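Local atomic coordinates of alpha-1,2-Mannosidase (Trichoderma reesei, PDB entry 1HCU), a protein that cleaves alpha-1,2-linked mannose residues, probably trimming high-mannose N-glycans to the five-mannose form, as a calcium-dependent enzyme of glycosyl hydrolase family 47. Residues A[21-26]-A[452-457]; A[28-33]-A[56-61]; A[35-40]-A[45-50]; A[107-112]-A[131-136]. One frame throughout, in Å; residues are numbered along the deposited sequence.

Contact 1: A[21-26]-A[452-457]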
loop_
_atom_site.group_PDB
_atom_site.type_symbol
_atom_site.label_atom_id
_atom_site.label_comp_id
_atom_site.label_asym_id
_atom_site.label_seq_id
_atom_site.Cartn_x
_atom_site.Cartn_y
_atom_site.Cartn_z
ATOM N N ALA A 21 10.124 18.373 -5.835
ATOM C CA ALA A 21 11.213 18.402 -6.809
ATOM C C ALA A 21 11.614 16.982 -7.238
ATOM O O ALA A 21 11.922 16.751 -8.411
ATOM C CB ALA A 21 12.425 19.147 -6.223
ATOM N N ALA A 22 11.620 16.040 -6.295
ATOM C CA ALA A 22 11.957 14.647 -6.613
ATOM C C ALA A 22 10.884 14.045 -7.516
ATOM O O ALA A 22 11.180 13.234 -8.403
ATOM C CB ALA A 22 12.087 13.818 -5.338
ATOM N N PHE A 23 9.635 14.441 -7.288
ATOM C CA PHE A 23 8.535 13.951 -8.106
ATOM C C PHE A 23 8.676 14.523 -9.520
ATOM O O PHE A 23 8.547 13.792 -10.504
ATOM C CB PHE A 23 7.188 14.351 -7.476
ATOM C CG PHE A 23 5.984 13.890 -8.259
ATOM C CD1 PHE A 23 5.527 14.621 -9.355
ATOM C CD2 PHE A 23 5.317 12.716 -7.911
ATOM C CE1 PHE A 23 4.428 14.193 -10.096
ATOM C CE2 PHE A 23 4.212 12.274 -8.648
ATOM C CZ PHE A 23 3.765 13.017 -9.744
ATOM N N GLN A 24 8.962 15.821 -9.614
ATOM C CA GLN A 24 9.129 16.491 -10.906
ATOM C C GLN A 24 10.178 15.778 -11.771
ATOM O O GLN A 24 9.934 15.466 -12.942
ATOM C CB GLN A 24 9.550 17.954 -10.686
ATOM C CG GLN A 24 9.638 18.785 -11.967
ATOM C CD GLN A 24 8.278 19.090 -12.562
ATOM O OE1 GLN A 24 8.109 19.080 -13.775
ATOM N NE2 GLN A 24 7.306 19.370 -11.709
ATOM N N THR A 25 11.340 15.522 -11.174
ATOM C CA THR A 25 12.441 14.840 -11.848
ATOM C C THR A 25 11.991 13.454 -12.347
ATOM O O THR A 25 12.136 13.117 -13.533
ATOM C CB THR A 25 13.633 14.692 -10.876
ATOM O OG1 THR A 25 14.069 15.996 -10.467
ATOM C CG2 THR A 25 14.781 13.955 -11.527
ATOM N N SER A 26 11.439 12.664 -11.431
ATOM C CA SER A 26 10.943 11.328 -11.739
ATOM C C SER A 26 9.941 11.374 -12.904
ATOM O O SER A 26 10.000 10.551 -13.821
ATOM C CB SER A 26 10.279 10.729 -10.496
ATOM O OG SER A 26 11.173 10.758 -9.391
ATOM N N PHE A 452 4.502 2.765 -7.720
ATOM C CA PHE A 452 4.150 3.210 -6.371
ATOM C C PHE A 452 5.125 4.270 -5.825
ATOM O O PHE A 452 4.875 4.891 -4.793
ATOM C CB PHE A 452 4.019 2.013 -5.411
ATOM C CG PHE A 452 5.188 1.064 -5.435
ATOM C CD1 PHE A 452 6.436 1.473 -4.998
ATOM C CD2 PHE A 452 5.022 -0.254 -5.861
ATOM C CE1 PHE A 452 7.508 0.592 -4.976
ATOM C CE2 PHE A 452 6.092 -1.147 -5.845
ATOM C CZ PHE A 452 7.340 -0.723 -5.399
ATOM N N TRP A 453 6.236 4.481 -6.524
ATOM C CA TRP A 453 7.178 5.517 -6.113
ATOM C C TRP A 453 6.395 6.822 -6.297
ATOM O O TRP A 453 6.385 7.681 -5.415
ATOM C CB TRP A 453 8.411 5.488 -7.010
ATOM C CG TRP A 453 9.331 6.671 -6.887
ATOM C CD1 TRP A 453 9.705 7.516 -7.892
ATOM C CD2 TRP A 453 10.046 7.103 -5.717
ATOM N NE1 TRP A 453 10.608 8.443 -7.427
ATOM C CE2 TRP A 453 10.836 8.212 -6.096
ATOM C CE3 TRP A 453 10.098 6.657 -4.389
ATOM C CZ2 TRP A 453 11.670 8.883 -5.197
ATOM C CZ3 TRP A 453 10.927 7.324 -3.493
ATOM C CH2 TRP A 453 11.703 8.428 -3.903
ATOM N N PHE A 454 5.710 6.938 -7.434
ATOM C CA PHE A 454 4.898 8.111 -7.748
ATOM C C PHE A 454 3.661 8.234 -6.864
ATOM O O PHE A 454 3.371 9.301 -6.324
ATOM C CB PHE A 454 4.402 8.072 -9.200
ATOM C CG PHE A 454 5.454 8.381 -10.217
ATOM C CD1 PHE A 454 5.945 7.382 -11.052
ATOM C CD2 PHE A 454 5.950 9.674 -10.350
ATOM C CE1 PHE A 454 6.913 7.665 -12.004
ATOM C CE2 PHE A 454 6.920 9.969 -11.299
ATOM C CZ PHE A 454 7.403 8.964 -12.128
ATOM N N ALA A 455 2.933 7.133 -6.723
ATOM C CA ALA A 455 1.695 7.137 -5.959
ATOM C C ALA A 455 1.796 7.156 -4.445
ATOM O O ALA A 455 0.984 7.797 -3.776
ATOM C CB ALA A 455 0.838 5.948 -6.385
ATOM N N GLU A 456 2.792 6.466 -3.905
ATOM C CA GLU A 456 2.902 6.346 -2.457
ATOM C C GLU A 456 4.065 7.008 -1.732
ATOM O O GLU A 456 3.869 7.891 -0.905
ATOM C CB GLU A 456 2.885 4.862 -2.093
ATOM C CG GLU A 456 1.709 4.084 -2.655
ATOM C CD GLU A 456 1.579 2.711 -2.007
ATOM O OE1 GLU A 456 1.901 1.696 -2.665
ATOM O OE2 GLU A 456 1.165 2.655 -0.830
ATOM N N ALA A 457 5.277 6.551 -2.007
ATOM C CA ALA A 457 6.428 7.114 -1.333
ATOM C C ALA A 457 6.458 8.636 -1.418
ATOM O O ALA A 457 6.562 9.310 -0.396
ATOM C CB ALA A 457 7.704 6.529 -1.897
#
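Phe-454 turns the edge of its ring to the face of Phe-23. The pair is an offset edge-to-face stack, with centroids 5.5 Å apart and planes at 82°. The touching edge is led by Phe-454 CD2, which lies 3.6 Å from Phe-23 CE2. The same ring reaches further along helix 13-33 and meets Ser-26. There Phe-454 CE2 sits 3.5 Å from Ser-26 CB, and Ser-26 O lies in the ring plane beside CZ. The neighbouring Trp-453 stretches its indole across the gap. Its CG is anti to the backbone N (chi1 168°), which carries NE1 out to the other helix. Trp-453 NE1 donates to Ser-26 OG at 3.1 Å, almost in the indole plane. The two helices, 13-33 and 451-465, lie near the chain ends and pack antiparallel in the alpha-alpha barrel of family 47. Their local axes come no closer than 10.8 Å, a spacing bridged by the aromatic side chains. Ser-26 OG in turn donates to Ala-22 O at 2.7 Å, linking indole to helix backbone. Ala-22 O also accepts from Ser-26 N, on the opposite face of its carbonyl plane. An alanine in place of this serine is likely to leave the buried Trp-453 NE1 without its acceptor and the indole less firmly placed. Tyr-431 packs against Trp-453 and Ser-26. Helix 56-67 touches both phenylalanines and supplies Thr-64, whose OG1 is hydrogen-bonded to Phe-454 O.

Contact 2: A[28-33]-A[56-61]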
loop_
_atom_site.group_PDB
_atom_site.type_symbol
_atom_site.label_atom_id
_atom_site.label_comp_id
_atom_site.label_asym_id
_atom_site.label_seq_id
_atom_site.Cartn_x
_atom_site.Cartn_y
_atom_site.Cartn_z
ATOM N N ASN A 28 9.513 13.854 -15.333
ATOM C CA ASN A 28 10.179 14.271 -16.569
ATOM C C ASN A 28 10.848 13.062 -17.220
ATOM O O ASN A 28 10.665 12.791 -18.413
ATOM C CB ASN A 28 11.259 15.321 -16.281
ATOM C CG ASN A 28 10.692 16.653 -15.821
ATOM O OD1 ASN A 28 11.435 17.524 -15.372
ATOM N ND2 ASN A 28 9.385 16.823 -15.940
ATOM N N ALA A 29 11.630 12.343 -16.425
ATOM C CA ALA A 29 12.329 11.178 -16.922
ATOM C C ALA A 29 11.333 10.136 -17.429
ATOM O O ALA A 29 11.509 9.584 -18.518
ATOM C CB ALA A 29 13.208 10.591 -15.831
ATOM N N TYR A 30 10.287 9.864 -16.653
ATOM C CA TYR A 30 9.299 8.875 -17.077
ATOM C C TYR A 30 8.570 9.306 -18.344
ATOM O O TYR A 30 8.373 8.511 -19.259
ATOM C CB TYR A 30 8.273 8.608 -15.962
ATOM C CG TYR A 30 7.032 7.889 -16.454
ATOM C CD1 TYR A 30 5.854 8.589 -16.720
ATOM C CD2 TYR A 30 7.060 6.525 -16.740
ATOM C CE1 TYR A 30 4.735 7.949 -17.264
ATOM C CE2 TYR A 30 5.945 5.876 -17.287
ATOM C CZ TYR A 30 4.792 6.595 -17.549
ATOM O OH TYR A 30 3.709 5.972 -18.123
ATOM N N HIS A 31 8.175 10.571 -18.386
ATOM C CA HIS A 31 7.452 11.108 -19.531
ATOM C C HIS A 31 8.272 11.046 -20.810
ATOM O O HIS A 31 7.752 10.733 -21.879
ATOM C CB HIS A 31 7.054 12.561 -19.263
ATOM C CG HIS A 31 6.225 13.170 -20.350
ATOM N ND1 HIS A 31 6.098 14.533 -20.512
ATOM C CD2 HIS A 31 5.467 12.605 -21.319
ATOM C CE1 HIS A 31 5.300 14.780 -21.537
ATOM N NE2 HIS A 31 4.903 13.627 -22.044
ATOM N N HIS A 32 9.562 11.331 -20.689
ATOM C CA HIS A 32 10.439 11.347 -21.847
ATOM C C HIS A 32 10.972 10.004 -22.338
ATOM O O HIS A 32 11.140 9.817 -23.543
ATOM C CB HIS A 32 11.617 12.290 -21.581
ATOM C CG HIS A 32 12.422 12.605 -22.802
ATOM N ND1 HIS A 32 13.151 11.650 -23.481
ATOM C CD2 HIS A 32 12.590 13.762 -23.484
ATOM C CE1 HIS A 32 13.733 12.207 -24.528
ATOM N NE2 HIS A 32 13.409 13.488 -24.553
ATOM N N PHE A 33 11.226 9.064 -21.433
ATOM C CA PHE A 33 11.778 7.781 -21.852
ATOM C C PHE A 33 10.876 6.546 -21.777
ATOM O O PHE A 33 11.167 5.533 -22.422
ATOM C CB PHE A 33 13.059 7.478 -21.069
ATOM C CG PHE A 33 14.151 8.495 -21.248
ATOM C CD1 PHE A 33 14.369 9.480 -20.290
ATOM C CD2 PHE A 33 14.996 8.440 -22.351
ATOM C CE1 PHE A 33 15.422 10.392 -20.425
ATOM C CE2 PHE A 33 16.046 9.342 -22.496
ATOM C CZ PHE A 33 16.260 10.320 -21.530
ATOM N N SER A 56 0.874 2.248 -16.208
ATOM C CA SER A 56 0.903 2.193 -14.758
ATOM C C SER A 56 1.389 3.475 -14.057
ATOM O O SER A 56 0.629 4.104 -13.316
ATOM C CB SER A 56 1.770 0.998 -14.333
ATOM O OG SER A 56 1.648 0.736 -12.950
ATOM N N SER A 57 2.642 3.865 -14.289
ATOM C CA SER A 57 3.192 5.064 -13.654
ATOM C C SER A 57 2.378 6.338 -13.884
ATOM O O SER A 57 2.293 7.185 -12.997
ATOM C CB SER A 57 4.641 5.300 -14.105
ATOM O OG SER A 57 5.499 4.286 -13.615
ATOM N N ALA A 58 1.782 6.488 -15.061
ATOM C CA ALA A 58 0.993 7.695 -15.333
ATOM C C ALA A 58 -0.278 7.760 -14.488
ATOM O O ALA A 58 -0.617 8.811 -13.956
ATOM C CB ALA A 58 0.636 7.777 -16.824
ATOM N N ILE A 59 -0.974 6.634 -14.358
ATOM C CA ILE A 59 -2.213 6.587 -13.580
ATOM C C ILE A 59 -1.947 6.643 -12.076
ATOM O O ILE A 59 -2.631 7.351 -11.333
ATOM C CB ILE A 59 -3.013 5.306 -13.902
ATOM C CG1 ILE A 59 -3.258 5.214 -15.416
ATOM C CG2 ILE A 59 -4.336 5.306 -13.146
ATOM C CD1 ILE A 59 -4.015 6.402 -15.999
ATOM N N ASP A 60 -0.942 5.896 -11.641
ATOM C CA ASP A 60 -0.565 5.843 -10.238
ATOM C C ASP A 60 -0.071 7.196 -9.704
ATOM O O ASP A 60 -0.284 7.513 -8.536
ATOM C CB ASP A 60 0.512 4.772 -10.050
ATOM C CG ASP A 60 0.118 3.719 -9.030
ATOM O OD1 ASP A 60 -1.086 3.629 -8.705
ATOM O OD2 ASP A 60 1.011 2.973 -8.561
ATOM N N GLY A 61 0.562 8.000 -10.559
ATOM C CA GLY A 61 1.066 9.293 -10.113
ATOM C C GLY A 61 0.117 10.472 -10.293
ATOM O O GLY A 61 0.331 11.554 -9.736
#
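Tyr-30 and Ser-57 mark the nearest backbone approach, with CA atoms 8.0 Å apart. One belongs to the last turns of helix 13-33, the other to the first turn of helix 56-67. Both CB atoms point across the gap, and the tyrosine ring bridges it. With chi1 at 165°, the Tyr-30 ring swings away from its own N and reaches over Ser-57. Ser-57 CB makes a CH-pi contact with one face of that ring, 3.7 Å from the Tyr-30 centroid and 20° off the ring normal. It sits toward the CE2 side, with Ser-57 CB 3.5 Å from Tyr-30 CE2. In the fold, this packing joins two helices linked by the beta hairpin 39-41/46-48, and both polar ends turn to the chain leading into that hairpin. Tyr-30 OH is hydrogen-bonded to His-37 O, and Ser-57 OG to Asp-38 O. A phenylalanine in place of the tyrosine would probably leave His-37 O without its hydroxyl partner and Ala-58 without its contact to that oxygen. Next along the helix, Ala-58 CB lies 3.8 Å from Tyr-30 OH and 4.1 Å from Tyr-30 CE1. Phe-454 of helix 451-465 touches Tyr-30 and Ser-57 as well.

Contact 3: A[35-40]-A[45-50]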
loop_
_atom_site.group_PDB
_atom_site.type_symbol
_atom_site.label_atom_id
_atom_site.label_comp_id
_atom_site.label_asym_id
_atom_site.label_seq_id
_atom_site.Cartn_x
_atom_site.Cartn_y
_atom_site.Cartn_z
ATOM N N PHE A 35 6.876 6.804 -20.943
ATOM C CA PHE A 35 5.480 7.072 -21.270
ATOM C C PHE A 35 5.173 6.709 -22.729
ATOM O O PHE A 35 5.979 6.966 -23.626
ATOM C CB PHE A 35 5.180 8.547 -21.006
ATOM C CG PHE A 35 3.745 8.923 -21.209
ATOM C CD1 PHE A 35 3.346 9.594 -22.363
ATOM C CD2 PHE A 35 2.788 8.619 -20.241
ATOM C CE1 PHE A 35 2.016 9.959 -22.550
ATOM C CE2 PHE A 35 1.452 8.978 -20.418
ATOM C CZ PHE A 35 1.064 9.651 -21.575
ATOM N N PRO A 36 4.002 6.095 -22.993
ATOM C CA PRO A 36 2.926 5.699 -22.075
ATOM C C PRO A 36 3.079 4.294 -21.490
ATOM O O PRO A 36 2.111 3.720 -21.006
ATOM C CB PRO A 36 1.666 5.786 -22.946
ATOM C CG PRO A 36 2.108 6.502 -24.210
ATOM C CD PRO A 36 3.518 6.039 -24.380
ATOM N N HIS A 37 4.279 3.730 -21.550
ATOM C CA HIS A 37 4.500 2.395 -21.002
ATOM C C HIS A 37 4.330 2.443 -19.485
ATOM O O HIS A 37 4.224 3.522 -18.908
ATOM C CB HIS A 37 5.888 1.895 -21.393
ATOM C CG HIS A 37 6.042 1.663 -22.866
ATOM N ND1 HIS A 37 5.512 0.565 -23.509
ATOM C CD2 HIS A 37 6.625 2.416 -23.831
ATOM C CE1 HIS A 37 5.760 0.651 -24.803
ATOM N NE2 HIS A 37 6.433 1.765 -25.025
ATOM N N ASP A 38 4.302 1.289 -18.833
ATOM C CA ASP A 38 4.088 1.260 -17.391
ATOM C C ASP A 38 5.183 1.838 -16.498
ATOM O O ASP A 38 4.911 2.716 -15.677
ATOM C CB ASP A 38 3.769 -0.168 -16.926
ATOM C CG ASP A 38 2.519 -0.724 -17.570
ATOM O OD1 ASP A 38 1.511 0.008 -17.672
ATOM O OD2 ASP A 38 2.536 -1.904 -17.970
ATOM N N ASP A 39 6.412 1.353 -16.642
ATOM C CA ASP A 39 7.492 1.825 -15.780
ATOM C C ASP A 39 8.781 2.221 -16.492
ATOM O O ASP A 39 9.113 1.710 -17.557
ATOM C CB ASP A 39 7.828 0.760 -14.730
ATOM C CG ASP A 39 6.623 0.336 -13.915
ATOM O OD1 ASP A 39 6.041 1.185 -13.213
ATOM O OD2 ASP A 39 6.255 -0.852 -13.976
ATOM N N LEU A 40 9.516 3.131 -15.865
ATOM C CA LEU A 40 10.780 3.608 -16.399
ATOM C C LEU A 40 11.972 2.951 -15.712
ATOM O O LEU A 40 11.948 2.681 -14.507
ATOM C CB LEU A 40 10.896 5.119 -16.215
ATOM C CG LEU A 40 12.297 5.699 -16.458
ATOM C CD1 LEU A 40 12.552 5.854 -17.959
ATOM C CD2 LEU A 40 12.405 7.050 -15.758
ATOM N N ASN A 45 17.457 3.833 -19.225
ATOM C CA ASN A 45 16.481 4.726 -19.847
ATOM C C ASN A 45 15.504 3.939 -20.723
ATOM O O ASN A 45 14.990 4.447 -21.713
ATOM C CB ASN A 45 17.179 5.822 -20.665
ATOM C CG ASN A 45 17.573 7.031 -19.818
ATOM O OD1 ASN A 45 18.467 7.793 -20.185
ATOM N ND2 ASN A 45 16.893 7.219 -18.693
ATOM N N SER A 46 15.260 2.684 -20.356
ATOM C CA SER A 46 14.320 1.843 -21.089
ATOM C C SER A 46 13.034 1.744 -20.268
ATOM O O SER A 46 12.824 2.517 -19.334
ATOM C CB SER A 46 14.895 0.444 -21.334
ATOM O OG SER A 46 15.096 -0.254 -20.119
ATOM N N PHE A 47 12.182 0.790 -20.609
ATOM C CA PHE A 47 10.914 0.639 -19.914
ATOM C C PHE A 47 10.436 -0.799 -19.897
ATOM O O PHE A 47 11.062 -1.685 -20.477
ATOM C CB PHE A 47 9.849 1.495 -20.601
ATOM C CG PHE A 47 9.668 1.175 -22.062
ATOM C CD1 PHE A 47 9.040 -0.004 -22.467
ATOM C CD2 PHE A 47 10.146 2.041 -23.036
ATOM C CE1 PHE A 47 8.893 -0.316 -23.824
ATOM C CE2 PHE A 47 10.007 1.743 -24.395
ATOM C CZ PHE A 47 9.377 0.559 -24.788
ATOM N N ASP A 48 9.314 -1.015 -19.220
ATOM C CA ASP A 48 8.701 -2.329 -19.154
ATOM C C ASP A 48 7.199 -2.124 -19.068
ATOM O O ASP A 48 6.730 -0.997 -18.871
ATOM C CB ASP A 48 9.204 -3.121 -17.938
ATOM C CG ASP A 48 8.654 -2.606 -16.614
ATOM O OD1 ASP A 48 9.472 -2.355 -15.702
ATOM O OD2 ASP A 48 7.415 -2.469 -16.466
ATOM N N ASP A 49 6.450 -3.207 -19.239
ATOM C CA ASP A 49 5.000 -3.155 -19.140
ATOM C C ASP A 49 4.478 -4.246 -18.192
ATOM O O ASP A 49 3.628 -5.053 -18.574
ATOM C CB ASP A 49 4.367 -3.289 -20.530
ATOM C CG ASP A 49 4.403 -1.982 -21.319
ATOM O OD1 ASP A 49 3.957 -0.947 -20.778
ATOM O OD2 ASP A 49 4.866 -1.984 -22.484
ATOM N N GLU A 50 4.995 -4.260 -16.958
ATOM C CA GLU A 50 4.592 -5.242 -15.940
ATOM C C GLU A 50 3.120 -5.097 -15.589
ATOM O O GLU A 50 2.488 -6.035 -15.112
ATOM C CB GLU A 50 5.393 -5.069 -14.640
ATOM C CG GLU A 50 6.894 -5.255 -14.760
ATOM C CD GLU A 50 7.616 -5.118 -13.412
ATOM O OE1 GLU A 50 7.401 -4.102 -12.705
ATOM O OE2 GLU A 50 8.402 -6.026 -13.064
#
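His-37 lays one face of its imidazole on a face of the Phe-47 ring. The rings form an offset stack, with centroids 3.5 Å apart and planes only 7° from parallel. Phe-47 CG stands between its backbone N and carbonyl carbon, which places the ring against the histidine. At the imidazole edge, His-37 ND1 donates to Asp-49 OD2 at 2.8 Å, with an N-H...O angle of 152°. The bond uses the syn side of the carboxylate. The other oxygen, Asp-49 OD1, accepts on its anti side from Asp-38 N at 3.0 Å, tilted 30° from the carboxylate plane. One carboxylate thus ties down both a ring and a backbone N-H. Asp-49 OD1 is also 3.3 Å from Asp-38 OD2, which accepts from Gly-53 N. Asp-38 OD1 accepts from Gly-55 N and Ser-56 N.

On the sheet face opposite Leu-40 and Phe-47, Asp-39 OD2 comes within 3.2 Å of Asp-48 OD2, and Glu-50 OE1 is also close to Asp-39. The closeness of Asp-39 and Asp-48 may favour retention of a proton on one of them. Asp-48 OD1 is bonded to His-41 NE2, and Asp-48 OD2 takes Glu-50 N in an Asx turn. Leu-40 packs against helix 13-33. Glu-50 lies about 8 Å, side chain to side chain, from Glu-100, a predicted proton donor. Asp-39 N to Asp-48 O (3.3 Å) and Asp-48 N to Asp-39 O (3.2 Å) make one hydrogen-bonded pair. With Asp-38 and Asp-39 both facing Asp-48, this is a classic bulge in a two-stranded antiparallel beta hairpin.

Contact 4: A[107-112]-A[131-136]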
loop_
_atom_site.group_PDB
_atom_site.type_symbol
_atom_site.label_atom_id
_atom_site.label_comp_id
_atom_site.label_asym_id
_atom_site.label_seq_id
_atom_site.Cartn_x
_atom_site.Cartn_y
_atom_site.Cartn_z
ATOM N N GLY A 107 -8.039 2.245 -8.533
ATOM C CA GLY A 107 -7.817 3.170 -7.427
ATOM C C GLY A 107 -7.338 4.530 -7.899
ATOM O O GLY A 107 -7.853 5.565 -7.478
ATOM N N GLY A 108 -6.350 4.527 -8.789
ATOM C CA GLY A 108 -5.809 5.774 -9.306
ATOM C C GLY A 108 -6.823 6.634 -10.040
ATOM O O GLY A 108 -6.832 7.854 -9.879
ATOM N N LEU A 109 -7.677 5.999 -10.843
ATOM C CA LEU A 109 -8.700 6.707 -11.617
ATOM C C LEU A 109 -9.773 7.271 -10.696
ATOM O O LEU A 109 -10.218 8.401 -10.872
ATOM C CB LEU A 109 -9.344 5.761 -12.646
ATOM C CG LEU A 109 -8.465 5.255 -13.802
ATOM C CD1 LEU A 109 -9.107 4.025 -14.469
ATOM C CD2 LEU A 109 -8.262 6.382 -14.813
ATOM N N LEU A 110 -10.184 6.479 -9.712
ATOM C CA LEU A 110 -11.212 6.907 -8.769
ATOM C C LEU A 110 -10.748 8.010 -7.814
ATOM O O LEU A 110 -11.511 8.933 -7.517
ATOM C CB LEU A 110 -11.728 5.702 -7.971
ATOM C CG LEU A 110 -13.035 5.025 -8.414
ATOM C CD1 LEU A 110 -13.060 4.773 -9.907
ATOM C CD2 LEU A 110 -13.180 3.719 -7.654
ATOM N N SER A 111 -9.509 7.935 -7.335
ATOM C CA SER A 111 -9.020 8.968 -6.425
ATOM C C SER A 111 -8.886 10.283 -7.190
ATOM O O SER A 111 -9.265 11.346 -6.691
ATOM C CB SER A 111 -7.676 8.562 -5.800
ATOM O OG SER A 111 -6.668 8.398 -6.782
ATOM N N ALA A 112 -8.361 10.209 -8.412
ATOM C CA ALA A 112 -8.215 11.400 -9.238
ATOM C C ALA A 112 -9.603 11.981 -9.502
ATOM O O ALA A 112 -9.802 13.195 -9.452
ATOM C CB ALA A 112 -7.539 11.049 -10.554
ATOM N N ASN A 131 -14.556 13.339 -16.502
ATOM C CA ASN A 131 -15.545 12.268 -16.643
ATOM C C ASN A 131 -14.940 10.981 -17.200
ATOM O O ASN A 131 -15.415 9.888 -16.888
ATOM C CB ASN A 131 -16.700 12.697 -17.558
ATOM C CG ASN A 131 -17.599 13.748 -16.927
ATOM O OD1 ASN A 131 -17.377 14.184 -15.793
ATOM N ND2 ASN A 131 -18.629 14.162 -17.668
ATOM N N SER A 132 -13.911 11.109 -18.034
ATOM C CA SER A 132 -13.262 9.934 -18.614
ATOM C C SER A 132 -12.703 9.014 -17.534
ATOM O O SER A 132 -12.772 7.788 -17.656
ATOM C CB SER A 132 -12.123 10.345 -19.558
ATOM O OG SER A 132 -12.623 10.904 -20.759
ATOM N N LEU A 133 -12.146 9.610 -16.483
ATOM C CA LEU A 133 -11.575 8.836 -15.388
ATOM C C LEU A 133 -12.600 7.812 -14.908
ATOM O O LEU A 133 -12.316 6.617 -14.862
ATOM C CB LEU A 133 -11.168 9.758 -14.227
ATOM C CG LEU A 133 -10.131 10.855 -14.508
ATOM C CD1 LEU A 133 -10.037 11.810 -13.326
ATOM C CD2 LEU A 133 -8.776 10.221 -14.789
ATOM N N LEU A 134 -13.796 8.281 -14.567
ATOM C CA LEU A 134 -14.844 7.388 -14.092
ATOM C C LEU A 134 -15.302 6.419 -15.177
ATOM O O LEU A 134 -15.491 5.231 -14.911
ATOM C CB LEU A 134 -16.041 8.192 -13.561
ATOM C CG LEU A 134 -17.272 7.405 -13.098
ATOM C CD1 LEU A 134 -16.870 6.334 -12.097
ATOM C CD2 LEU A 134 -18.272 8.359 -12.470
ATOM N N ARG A 135 -15.472 6.908 -16.402
ATOM C CA ARG A 135 -15.900 6.032 -17.488
ATOM C C ARG A 135 -14.889 4.922 -17.699
ATOM O O ARG A 135 -15.255 3.751 -17.813
ATOM C CB ARG A 135 -16.074 6.814 -18.796
ATOM C CG ARG A 135 -17.281 7.724 -18.816
ATOM N N GLN A 136 -13.610 5.285 -17.745
ATOM C CA GLN A 136 -12.568 4.283 -17.952
ATOM C C GLN A 136 -12.490 3.289 -16.793
ATOM O O GLN A 136 -12.196 2.115 -17.005
ATOM C CB GLN A 136 -11.214 4.969 -18.174
ATOM C CG GLN A 136 -11.030 5.560 -19.579
ATOM C CD GLN A 136 -10.663 4.514 -20.630
ATOM O OE1 GLN A 136 -9.640 4.634 -21.302
ATOM N NE2 GLN A 136 -11.493 3.494 -20.777
#
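Leu-109 and Leu-133 meet where helices 98-117 and 127-144 come closest, their CA atoms 5.2 Å apart. The two helices follow each other in the chain and pack as a helix pair within the alpha-alpha barrel of family 47. Their N-to-C directions are 145° apart, so they run roughly antiparallel, and the local axes approach to 8.5 Å, which lets backbone carbonyls join the packing.

Along 107-112, Leu-109 is the first residue to touch the other helix. Its CG lies anti to the carbonyl carbon (chi1 -67°), and Leu-133 has the same setting (chi1 -60°). The two side chains cross at a slant and use corresponding branches, with Leu-109 CD2 3.9 Å from Leu-133 CD2. The backbones are engaged reciprocally. Leu-133 CB rests 3.7 Å from Leu-109 O, while Leu-109 CB rests 3.8 Å from Leu-133 O. The second branch of Leu-109 reaches one turn on, with CD1 4.2 Å from Gln-136 C.

Leu-110 starts out away from the partner helix. It packs on Arg-187 of helix 182-192 and on Phe-490, and Leu-134 packs on the same helix 182-192. Ser-111 lies away from helix 127-144, its OG hydrogen-bonded to Asp-63 OD1.

Ala-112, one turn after Leu-109, points its CB at the other helix again. Its small side chain leaves room for a leucine branch. Leu-62 of helix 56-67 touches both Ala-112 and Leu-133 there. Leu-133 CD1 lies 3.8 Å from Ala-112 CB and 3.9 Å from Ala-112 C.

Helix 13-33 serves contact 1 and contact 2, whose centres are 9 Å apart. They touch where Phe-454 and Phe-23 of contact 1 pack on Gly-61 of contact 2. Contact 3 is the hairpin between the two helices of contact 2, with centres 8 Å apart, and the Tyr-30 and Ser-57 hydroxyls join the two. Contact 4 stands further off, 17 Å from contact 2 centre to centre, and is reached through Ile-59 against Gly-108 and Leu-109. Side chain to side chain, both contact 1 and contact 3 border the predicted active site: Trp-453 lies about 10 Å from Glu-393, and Glu-50 about 8 Å from Glu-100. The Trp-453 side chain is about 13 Å from the calcium ion.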